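Local coordinates for protein adenosine deaminase (Burkholderia ambifaria, PDB 4GXW) that binds a zinc ion and probably catalyses hydrolytic deamination of adenosine- or adenine-type substrates, at residues A[128-133]-A[172-177]; A[82-87]-A[120-125]; A[278-283]-A[318-323]. All blocks are in the same frame, centred on the assembly; numbering follows the deposited sequence.

Interaction 1 (A[128-133]-A[172-177]); sequences IPYADA and DWMKAN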
# COMPACT_ATOMS: atom_id res chain seq x y z
N ILE A 128 -15.41 -16.33 9.29
CA ILE A 128 -16.45 -15.49 8.70
C ILE A 128 -16.57 -15.84 7.22
O ILE A 128 -15.59 -15.73 6.48
CB ILE A 128 -16.10 -14.00 8.84
CG1 ILE A 128 -15.96 -13.63 10.33
CG2 ILE A 128 -17.16 -13.14 8.18
CD1 ILE A 128 -15.43 -12.23 10.56
N PRO A 129 -17.75 -16.28 6.78
CA PRO A 129 -17.91 -16.67 5.38
C PRO A 129 -17.54 -15.56 4.41
O PRO A 129 -17.80 -14.37 4.69
CB PRO A 129 -19.41 -16.99 5.27
CG PRO A 129 -19.79 -17.42 6.66
CD PRO A 129 -18.96 -16.55 7.58
N TYR A 130 -16.92 -15.94 3.29
CA TYR A 130 -16.45 -14.97 2.30
C TYR A 130 -17.54 -13.97 1.92
O TYR A 130 -17.31 -12.76 1.89
CB TYR A 130 -15.93 -15.66 1.01
CG TYR A 130 -15.37 -14.63 0.07
CD1 TYR A 130 -16.18 -13.97 -0.85
CD2 TYR A 130 -14.03 -14.26 0.14
CE1 TYR A 130 -15.68 -12.99 -1.68
CE2 TYR A 130 -13.51 -13.28 -0.69
CZ TYR A 130 -14.34 -12.64 -1.59
OH TYR A 130 -13.81 -11.66 -2.40
N ALA A 131 -18.72 -14.48 1.57
CA ALA A 131 -19.79 -13.64 1.05
C ALA A 131 -20.16 -12.53 2.04
O ALA A 131 -20.38 -11.39 1.65
CB ALA A 131 -21.02 -14.48 0.71
N ASP A 132 -20.22 -12.88 3.32
CA ASP A 132 -20.55 -11.91 4.35
C ASP A 132 -19.42 -10.92 4.59
O ASP A 132 -19.65 -9.74 4.80
CB ASP A 132 -20.91 -12.62 5.66
CG ASP A 132 -22.11 -13.53 5.50
OD1 ASP A 132 -23.04 -13.15 4.77
OD2 ASP A 132 -22.11 -14.62 6.11
N ALA A 133 -18.19 -11.42 4.55
CA ALA A 133 -17.03 -10.56 4.75
C ALA A 133 -16.91 -9.53 3.62
O ALA A 133 -16.73 -8.34 3.88
CB ALA A 133 -15.76 -11.40 4.84
N ASP A 172 -12.24 -18.32 -6.82
CA ASP A 172 -13.57 -18.95 -6.81
C ASP A 172 -14.57 -18.09 -6.03
O ASP A 172 -15.69 -17.82 -6.49
CB ASP A 172 -13.51 -20.36 -6.20
CG ASP A 172 -12.78 -21.37 -7.09
OD1 ASP A 172 -12.68 -21.15 -8.31
OD2 ASP A 172 -12.34 -22.41 -6.55
N TRP A 173 -14.17 -17.65 -4.84
CA TRP A 173 -15.03 -16.78 -4.03
C TRP A 173 -15.39 -15.50 -4.77
O TRP A 173 -16.54 -15.05 -4.74
CB TRP A 173 -14.35 -16.44 -2.71
CG TRP A 173 -14.40 -17.54 -1.70
CD1 TRP A 173 -15.42 -18.44 -1.51
CD2 TRP A 173 -13.39 -17.86 -0.74
NE1 TRP A 173 -15.09 -19.30 -0.48
CE2 TRP A 173 -13.85 -18.97 0.00
CE3 TRP A 173 -12.14 -17.32 -0.43
CZ2 TRP A 173 -13.10 -19.54 1.03
CZ3 TRP A 173 -11.40 -17.89 0.60
CH2 TRP A 173 -11.88 -18.99 1.30
N MET A 174 -14.39 -14.89 -5.41
CA MET A 174 -14.59 -13.62 -6.11
C MET A 174 -15.58 -13.77 -7.26
O MET A 174 -16.45 -12.93 -7.45
CB MET A 174 -13.26 -13.06 -6.61
CG MET A 174 -12.35 -12.58 -5.48
SD MET A 174 -10.67 -12.23 -6.03
CE MET A 174 -10.94 -10.86 -7.16
N LYS A 175 -15.44 -14.86 -8.03
CA LYS A 175 -16.35 -15.14 -9.13
C LYS A 175 -17.80 -15.33 -8.67
O LYS A 175 -18.73 -14.98 -9.40
CB LYS A 175 -15.89 -16.39 -9.89
CG LYS A 175 -14.68 -16.15 -10.78
CD LYS A 175 -14.29 -17.39 -11.58
CE LYS A 175 -13.49 -18.37 -10.73
NZ LYS A 175 -12.80 -19.41 -11.57
N ALA A 176 -17.97 -15.88 -7.47
CA ALA A 176 -19.29 -16.17 -6.92
C ALA A 176 -19.92 -14.94 -6.27
O ALA A 176 -21.10 -14.96 -5.89
CB ALA A 176 -19.19 -17.31 -5.90
N ASN A 177 -19.13 -13.88 -6.11
CA ASN A 177 -19.57 -12.67 -5.43
C ASN A 177 -19.13 -11.41 -6.15
O ASN A 177 -18.51 -10.54 -5.55
CB ASN A 177 -19.01 -12.63 -4.01
CG ASN A 177 -19.55 -13.72 -3.13
OD1 ASN A 177 -20.61 -13.57 -2.51
ND2 ASN A 177 -18.84 -14.84 -3.05
O HOH W 1 -20.92 -10.84 -1.02
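The first turn of helix 130-148 meets the last turn of helix 164-176, the backbones coming nearest at Tyr130 and Trp173, whose CA atoms are 6.7 Å apart, and again at Ala131 and Asn177. Both helices belong to the outer layer of the TIM-barrel (beta/alpha) fold of this deaminase family, and strand 151-159 of the parallel sheet lies between them in the chain. Tyr130 and Trp173 form a mutual CH-pi pair. CB of Trp173 sits over the centre of the Tyr130 ring, 3.5 Å from its centroid, while CB of Tyr130 lies 3.7 Å from the centroid of the five-membered ring of Trp173. Each residue thus offers its ring face to the other's methylene. The two ring planes are only 12° apart, but they are slid so far that the rings themselves barely overlap. On Tyr130, CG stands anti to the backbone N, which carries the ring out from the helix start toward Trp173. At the far end its hydroxyl OH packs 3.5 Å from CG of Met174 and is hydrogen-bonded to Gln134, one turn further along its own helix. Pro119 and Pro156 also touch the Tyr130 side chain. Asn177, just beyond the helix end, slides past the tyrosine in the opposite direction, its amide plane turned 47° from the ring. ND2 turns back to the carbonyl O of Trp173 in a nearly straight bond of 2.9 Å, with an N-H...O angle of 172°, which fixes the amide's rotation and places ND2 by the CD1 side of the tyrosine. The other amide atom, OD1, faces Ala131: it lies 3.4 Å from the methyl CB and accepts a hydrogen bond from a water that also donates to Ala131 O (water to O 2.8 Å).

Interaction 2 (A[82-87]-A[120-125]); sequences ALDRYL and TGTVRV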
# COMPACT_ATOMS: atom_id res chain seq x y z
N ALA A 82 -2.75 -11.62 14.47
CA ALA A 82 -3.54 -11.48 15.70
C ALA A 82 -4.94 -10.93 15.42
O ALA A 82 -5.92 -11.35 16.05
CB ALA A 82 -2.81 -10.60 16.71
N LEU A 83 -5.05 -9.99 14.48
CA LEU A 83 -6.35 -9.46 14.08
C LEU A 83 -7.26 -10.58 13.55
O LEU A 83 -8.40 -10.72 13.99
CB LEU A 83 -6.19 -8.32 13.06
CG LEU A 83 -5.88 -6.95 13.68
CD1 LEU A 83 -5.18 -6.05 12.69
CD2 LEU A 83 -7.17 -6.32 14.14
N ASP A 84 -6.73 -11.40 12.64
CA ASP A 84 -7.51 -12.52 12.10
C ASP A 84 -7.92 -13.52 13.18
O ASP A 84 -9.05 -13.98 13.22
CB ASP A 84 -6.72 -13.30 11.03
CG ASP A 84 -6.73 -12.64 9.66
OD1 ASP A 84 -7.53 -11.73 9.40
OD2 ASP A 84 -5.91 -13.07 8.82
N ARG A 85 -6.98 -13.88 14.05
CA ARG A 85 -7.23 -14.98 14.97
C ARG A 85 -8.09 -14.60 16.17
O ARG A 85 -8.86 -15.43 16.66
CB ARG A 85 -5.92 -15.66 15.41
CG ARG A 85 -6.14 -16.97 16.17
CD ARG A 85 -4.85 -17.78 16.34
NE ARG A 85 -4.31 -18.23 15.07
CZ ARG A 85 -4.77 -19.28 14.38
NH1 ARG A 85 -5.80 -19.98 14.84
NH2 ARG A 85 -4.21 -19.61 13.23
N TYR A 86 -7.96 -13.36 16.64
CA TYR A 86 -8.59 -12.98 17.91
C TYR A 86 -9.55 -11.79 17.88
O TYR A 86 -10.49 -11.74 18.68
CB TYR A 86 -7.52 -12.73 18.98
CG TYR A 86 -6.64 -13.93 19.26
CD1 TYR A 86 -7.18 -15.06 19.84
CD2 TYR A 86 -5.30 -13.94 18.91
CE1 TYR A 86 -6.40 -16.17 20.10
CE2 TYR A 86 -4.51 -15.05 19.16
CZ TYR A 86 -5.07 -16.16 19.75
OH TYR A 86 -4.30 -17.28 20.01
N LEU A 87 -9.32 -10.84 16.99
CA LEU A 87 -10.02 -9.56 17.09
C LEU A 87 -11.20 -9.39 16.16
O LEU A 87 -12.23 -8.83 16.55
CB LEU A 87 -9.06 -8.39 16.86
CG LEU A 87 -8.40 -7.77 18.08
CD1 LEU A 87 -7.36 -8.72 18.61
CD2 LEU A 87 -7.79 -6.42 17.72
N THR A 120 -8.29 -15.54 3.07
CA THR A 120 -7.98 -16.83 3.66
C THR A 120 -8.03 -16.77 5.18
O THR A 120 -8.69 -17.59 5.83
CB THR A 120 -6.61 -17.36 3.19
OG1 THR A 120 -6.60 -17.44 1.76
CG2 THR A 120 -6.33 -18.73 3.78
N GLY A 121 -7.36 -15.78 5.77
CA GLY A 121 -7.40 -15.59 7.21
C GLY A 121 -8.81 -15.36 7.72
O GLY A 121 -9.22 -15.93 8.73
N THR A 122 -9.58 -14.54 7.02
CA THR A 122 -10.93 -14.23 7.47
C THR A 122 -11.83 -15.46 7.45
O THR A 122 -12.54 -15.74 8.42
CB THR A 122 -11.52 -13.11 6.60
OG1 THR A 122 -10.71 -11.94 6.77
CG2 THR A 122 -12.96 -12.81 7.00
N VAL A 123 -11.81 -16.20 6.35
CA VAL A 123 -12.69 -17.37 6.21
C VAL A 123 -12.21 -18.55 7.07
O VAL A 123 -13.00 -19.14 7.81
CB VAL A 123 -12.83 -17.81 4.74
CG1 VAL A 123 -13.72 -19.04 4.63
CG2 VAL A 123 -13.41 -16.68 3.89
N ARG A 124 -10.92 -18.87 6.98
CA ARG A 124 -10.39 -20.07 7.64
C ARG A 124 -10.07 -19.87 9.11
O ARG A 124 -10.18 -20.80 9.89
CB ARG A 124 -9.13 -20.58 6.93
CG ARG A 124 -9.25 -20.73 5.42
CD ARG A 124 -10.29 -21.75 5.00
NE ARG A 124 -10.17 -22.01 3.57
CZ ARG A 124 -11.16 -22.41 2.77
NH1 ARG A 124 -12.38 -22.59 3.26
NH2 ARG A 124 -10.92 -22.62 1.49
N VAL A 125 -9.61 -18.67 9.48
CA VAL A 125 -9.18 -18.44 10.85
C VAL A 125 -10.25 -17.68 11.65
O VAL A 125 -10.66 -18.15 12.71
CB VAL A 125 -7.80 -17.75 10.92
CG1 VAL A 125 -7.42 -17.47 12.36
CG2 VAL A 125 -6.75 -18.63 10.25
O HOH W 2 -10.28 -11.49 9.42
O HOH W 3 -7.55 -10.84 6.74
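Helices 77-87 and 119-126 pack side by side where Asp84 lies against Gly121, and the axes of the two short segments run in nearly the same direction, 9.0 Å apart at a crossing angle of -28°. At the closest point Gly121, having no side chain, presents bare backbone to the carboxylate: OD2 of Asp84 comes within 3.3 Å of Gly121 CA. The other oxygen, OD1, stays 4.1 Å from OG1 of Thr122, and two waters fill the role of a direct bond. One donates to both Asp84 OD1 and Thr122 OG1; the other donates to OD1 and makes a weaker bond with OG1, which is also held by Trp117 NE1. In the TIM-barrel fold, helix 119-126 directly follows strand 110-117, and here it is covered by helix 77-87, which lies in the long connection between strands 31-33 and 110-117. The Asp84 side chain is about 10 Å from that of the zinc ligand His37. Toward the surface the contact becomes van der Waals packing of Val125 on Arg85. Val125 pushes CG1 against the Arg85 backbone, 3.6 Å from its CA. The arginine chain bends at chi3 (-65°) and folds back over the valine, bringing one guanidinium face above CG1, with Arg85 CZ 3.8 Å from that methyl.

Interaction 3 (A[278-283]-A[318-323]); sequences DQWAER and FSHFGF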
# COMPACT_ATOMS: atom_id res chain seq x y z
N ASP A 278 22.69 5.34 9.31
CA ASP A 278 23.41 6.36 8.56
C ASP A 278 23.47 6.08 7.05
O ASP A 278 23.95 6.91 6.27
CB ASP A 278 24.83 6.56 9.12
CG ASP A 278 25.83 5.55 8.59
OD1 ASP A 278 25.49 4.35 8.48
OD2 ASP A 278 26.98 5.95 8.30
N GLN A 279 22.96 4.92 6.63
CA GLN A 279 23.00 4.55 5.22
C GLN A 279 21.63 4.21 4.64
O GLN A 279 21.50 4.00 3.44
CB GLN A 279 23.96 3.37 5.00
CG GLN A 279 25.40 3.78 4.71
CD GLN A 279 26.23 2.62 4.19
OE1 GLN A 279 26.58 1.71 4.94
NE2 GLN A 279 26.54 2.65 2.89
N TRP A 280 20.61 4.17 5.49
CA TRP A 280 19.28 3.75 5.06
C TRP A 280 18.73 4.57 3.89
O TRP A 280 18.36 4.01 2.85
CB TRP A 280 18.30 3.77 6.25
CG TRP A 280 16.87 3.65 5.84
CD1 TRP A 280 16.21 2.50 5.49
CD2 TRP A 280 15.90 4.70 5.77
NE1 TRP A 280 14.90 2.79 5.18
CE2 TRP A 280 14.69 4.13 5.35
CE3 TRP A 280 15.96 6.08 6.01
CZ2 TRP A 280 13.53 4.89 5.17
CZ3 TRP A 280 14.81 6.83 5.83
CH2 TRP A 280 13.61 6.24 5.41
N ALA A 281 18.69 5.89 4.03
CA ALA A 281 18.17 6.74 2.97
C ALA A 281 19.03 6.65 1.71
O ALA A 281 18.52 6.67 0.59
CB ALA A 281 18.06 8.18 3.43
N GLU A 282 20.34 6.56 1.91
CA GLU A 282 21.29 6.52 0.80
C GLU A 282 21.24 5.23 -0.02
O GLU A 282 21.39 5.27 -1.25
CB GLU A 282 22.70 6.72 1.34
CG GLU A 282 22.99 8.13 1.77
CD GLU A 282 23.00 9.08 0.60
OE1 GLU A 282 23.64 8.74 -0.43
OE2 GLU A 282 22.37 10.16 0.69
N ARG A 283 21.04 4.10 0.65
CA ARG A 283 21.20 2.80 0.01
C ARG A 283 19.90 2.06 -0.29
O ARG A 283 19.93 0.97 -0.86
CB ARG A 283 22.11 1.91 0.84
CG ARG A 283 23.56 2.36 0.84
CD ARG A 283 24.09 2.54 -0.58
NE ARG A 283 23.92 1.34 -1.39
CZ ARG A 283 24.81 0.35 -1.46
NH1 ARG A 283 25.94 0.43 -0.76
NH2 ARG A 283 24.58 -0.71 -2.21
N PHE A 318 10.58 13.41 -0.58
CA PHE A 318 11.23 14.71 -0.71
C PHE A 318 12.30 14.94 0.37
O PHE A 318 13.40 15.41 0.07
CB PHE A 318 10.15 15.80 -0.64
CG PHE A 318 10.67 17.21 -0.76
CD1 PHE A 318 10.79 17.82 -2.00
CD2 PHE A 318 11.01 17.94 0.37
CE1 PHE A 318 11.25 19.12 -2.11
CE2 PHE A 318 11.47 19.24 0.26
CZ PHE A 318 11.59 19.83 -0.98
N SER A 319 12.00 14.60 1.62
CA SER A 319 12.90 14.96 2.71
C SER A 319 14.11 14.05 2.82
O SER A 319 15.17 14.48 3.24
CB SER A 319 12.15 14.96 4.05
OG SER A 319 11.65 13.67 4.34
N HIS A 320 13.94 12.78 2.48
CA HIS A 320 14.99 11.78 2.70
C HIS A 320 15.56 11.17 1.42
O HIS A 320 16.74 10.80 1.39
CB HIS A 320 14.49 10.64 3.59
CG HIS A 320 14.32 11.01 5.03
ND1 HIS A 320 13.37 11.91 5.47
CD2 HIS A 320 14.98 10.59 6.13
CE1 HIS A 320 13.46 12.03 6.78
NE2 HIS A 320 14.43 11.24 7.21
N PHE A 321 14.75 11.06 0.37
CA PHE A 321 15.16 10.29 -0.79
C PHE A 321 15.58 11.11 -2.01
O PHE A 321 15.82 10.55 -3.09
CB PHE A 321 14.12 9.21 -1.10
CG PHE A 321 14.04 8.16 -0.03
CD1 PHE A 321 15.01 7.19 0.05
CD2 PHE A 321 13.03 8.18 0.92
CE1 PHE A 321 14.98 6.23 1.05
CE2 PHE A 321 12.98 7.23 1.92
CZ PHE A 321 13.95 6.24 1.98
N GLY A 322 15.71 12.41 -1.82
CA GLY A 322 16.27 13.28 -2.84
C GLY A 322 15.38 13.58 -4.03
O GLY A 322 15.86 14.08 -5.04
N PHE A 323 14.09 13.30 -3.92
CA PHE A 323 13.20 13.56 -5.04
C PHE A 323 12.69 14.99 -5.01
O PHE A 323 12.32 15.50 -3.95
CB PHE A 323 12.06 12.54 -5.07
CG PHE A 323 12.54 11.14 -5.33
CD1 PHE A 323 13.21 10.84 -6.51
CD2 PHE A 323 12.35 10.14 -4.39
CE1 PHE A 323 13.66 9.55 -6.77
CE2 PHE A 323 12.80 8.85 -4.64
CZ PHE A 323 13.46 8.56 -5.83
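His320 ND1 and Ser319 OG share a 2.7 Å hydrogen bond in which either could be the donor, the hydroxyl oxygen lying in the plane of the imidazole, and the histidine so held meets Trp280 of the other segment. Ser319 OG is itself bonded to Glu315 O, and His320 NE2 bonds the carbonyl of Pro10 near the chain's start. Bonds at both nitrogens restrain the ring's rotation. The CD2 side of the imidazole is turned to the indole, His320 CD2 lying near the indole plane at the CZ3 edge, 3.8 Å from Trp280 CZ3. In the TIM-barrel fold, helix 280-283 lies in the connection between strands 261-264 and 295-298 and meets the loop leaving helix 310-319; the Trp280 side chain is about 12 Å from that of the zinc ligand Asp301. Trp280, His320 and Phe321 form an aromatic cluster here. The indole swings off the short helix because chi1 (168°) turns CG away from the backbone N, and this carries its six-membered ring to both His320 and Phe321. Phe321 and Trp280 make a T-shaped (edge-to-face) pair: CZ of the phenyl edge reaches 3.4 Å from Trp280 CH2, above one face of the indole near its rim, with the planes 71° apart and the centroids of the six-membered ring and the phenyl 5.0 Å apart. Beside the cluster the backbones approach to 6.0 Å between the CA atoms of Ala281 and His320. Arg287 NH2 hydrogen-bonds both Ala281 O and His320 O, so one guanidinium nitrogen ties the two segments together. Against the same Ala281 O lies the Phe321 ring, its CD1 3.6 Å away, while the methyl CB of Ala281 rests 3.6 Å from His320 O.

Interactions 1 and 2 adjoin, their centres 15 Å apart: helix 119-126 runs into helix 130-148, with a probable backbone hydrogen bond from Ile128 to Thr122, and Val123 packs on Tyr130 and Trp173. Interaction 3 lies across the chain's centre, about 31 Å from interaction 1 and 23 Å from interaction 2 between nearest atoms. Interaction 1 is partly buried, whereas interactions 2 and 3 are mostly buried. No direct hydrogen bond crosses any of the three. Interaction 1 combines aromatic CH-pi packing with a water bridge, interaction 2 sets a hydrated carboxylate against glycine, and interaction 3 relies on an edge-to-face pair within an aromatic cluster and a shared arginine.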